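Local structure of fatty acid-binding protein homolog 8 (Caenorhabditis elegans, 6C1Z) at residues M2-M5 and K6-I9. The protein carries unsaturated fatty acids such as oleic acid from the lysosome to the nucleus, where it activates transcription of genes that promote longevity. Numbering follows the deposited sequence.
Sequences MVSM and KEFI
Ser4 and Glu7 close on each other across a single turn, and two of the three bonds between them converge on one carboxylate oxygen. Glu7 OE2 accepts the backbone amide of Ser4 at 2.8 Å (N to OE2), an almost straight bond at 172° that arrives from above the carboxylate plane. The hydroxyl of the same serine donates to the same oxygen, OG lying 3.0 Å from Glu7 OE2 on its anti lone pair. With CG anti to its own carbonyl carbon (chi1 -60°), Glu7 turns back toward Ser4; the extended chain then carries the carboxylate to the serine, where two donors fix its rotation.

In the reverse direction the amide of Glu7 donates to Ser4 O, 3.1 Å from N to O and more bent, at 147°. The pair thus matches one half of a capping box, the carboxylate on the serine amide, but the return bond goes to the backbone carbonyl instead of the hydroxyl. Phe8 N to Met5 O (3.0 Å) and Ile9 N to Lys6 O (3.1 Å) likewise link residues three apart, as in successive tight turns.

On the apolar side, Val3 CG1 rests 3.8 Å from Phe8 CE1, the two side chains crossing at about a right angle, while Ser4 O and Met5 O lie at the ring's edge, near its plane. The turn leads into strand 10-18 of the fatty acid-binding protein barrel. Phe8, buried, meets Phe95 edge-to-face; Val3, Glu7 and Phe8 touch Leu115 of strand 109-116, and Met5 and Ile9 reach Trp53 of strand 52-58.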
loop_
_atom_site.group_PDB
_atom_site.type_symbol
_atom_site.label_atom_id
_atom_site.label_comp_id
_atom_site.label_asym_id
_atom_site.label_seq_id
_atom_site.Cartn_x
_atom_site.Cartn_y
_atom_site.Cartn_z
ATOM N N MET A 2 -1.154 -17.205 11.610
ATOM C CA MET A 2 -2.394 -17.955 11.466
ATOM C C MET A 2 -3.293 -17.359 10.376
ATOM O O MET A 2 -3.943 -18.111 9.646
ATOM C CB MET A 2 -3.104 -18.120 12.828
ATOM C CG MET A 2 -3.651 -16.842 13.456
ATOM S SD MET A 2 -2.388 -15.624 13.891
ATOM C CE MET A 2 -3.388 -14.322 14.611
ATOM N N VAL A 3 -3.324 -16.024 10.241
ATOM C CA VAL A 3 -4.289 -15.370 9.361
ATOM C C VAL A 3 -4.074 -15.857 7.936
ATOM O O VAL A 3 -2.935 -15.926 7.462
ATOM C CB VAL A 3 -4.127 -13.840 9.447
ATOM C CG1 VAL A 3 -5.049 -13.108 8.450
ATOM C CG2 VAL A 3 -4.371 -13.339 10.853
ATOM N N SER A 4 -5.158 -16.255 7.278
ATOM C CA SER A 4 -5.096 -16.716 5.894
ATOM C C SER A 4 -5.286 -15.569 4.918
ATOM O O SER A 4 -5.940 -14.569 5.217
ATOM C CB SER A 4 -6.167 -17.766 5.617
ATOM O OG SER A 4 -7.458 -17.227 5.782
ATOM N N MET A 5 -4.726 -15.758 3.723
ATOM C CA MET A 5 -4.819 -14.739 2.682
ATOM C C MET A 5 -6.266 -14.378 2.384
ATOM O O MET A 5 -6.587 -13.201 2.173
ATOM C CB MET A 5 -4.131 -15.251 1.414
ATOM C CG MET A 5 -2.669 -15.657 1.612
ATOM S SD MET A 5 -1.830 -16.090 0.076
ATOM C CE MET A 5 -1.446 -14.467 -0.226
ATOM N N LYS A 6 -7.163 -15.365 2.378
ATOM C CA LYS A 6 -8.550 -15.098 2.014
ATOM C C LYS A 6 -9.236 -14.103 2.952
ATOM O O LYS A 6 -10.195 -13.442 2.536
ATOM C CB LYS A 6 -9.342 -16.405 1.956
ATOM C CG LYS A 6 -9.511 -17.092 3.302
ATOM C CD LYS A 6 -10.487 -18.259 3.233
ATOM C CE LYS A 6 -10.703 -18.869 4.613
ATOM N NZ LYS A 6 -11.851 -19.824 4.652
ATOM N N GLU A 7 -8.781 -13.975 4.207
ATOM C CA GLU A 7 -9.396 -13.045 5.147
ATOM C C GLU A 7 -9.197 -11.592 4.755
ATOM O O GLU A 7 -9.900 -10.718 5.273
ATOM C CB GLU A 7 -8.838 -13.302 6.552
ATOM C CG GLU A 7 -9.108 -14.707 7.068
ATOM C CD GLU A 7 -8.465 -14.986 8.419
ATOM O OE1 GLU A 7 -8.698 -14.215 9.375
ATOM O OE2 GLU A 7 -7.715 -15.974 8.504
ATOM N N PHE A 8 -8.261 -11.318 3.848
ATOM C CA PHE A 8 -8.036 -9.957 3.403
ATOM C C PHE A 8 -9.022 -9.533 2.328
ATOM O O PHE A 8 -9.124 -8.322 2.044
ATOM C CB PHE A 8 -6.622 -9.836 2.831
ATOM C CG PHE A 8 -5.523 -9.878 3.863
ATOM C CD1 PHE A 8 -5.076 -11.098 4.390
ATOM C CD2 PHE A 8 -4.942 -8.724 4.317
ATOM C CE1 PHE A 8 -4.053 -11.131 5.319
ATOM C CE2 PHE A 8 -3.908 -8.752 5.245
ATOM C CZ PHE A 8 -3.474 -9.979 5.765
ATOM N N ILE A 9 -9.688 -10.481 1.684
ATOM C CA ILE A 9 -10.503 -10.155 0.517
ATOM C C ILE A 9 -11.733 -9.364 0.947
ATOM O O ILE A 9 -12.458 -9.748 1.873
ATOM C CB ILE A 9 -10.878 -11.437 -0.232
ATOM C CG1 ILE A 9 -9.633 -12.004 -0.899
ATOM C CG2 ILE A 9 -11.992 -11.167 -1.255
ATOM C CD1 ILE A 9 -9.782 -13.383 -1.422
#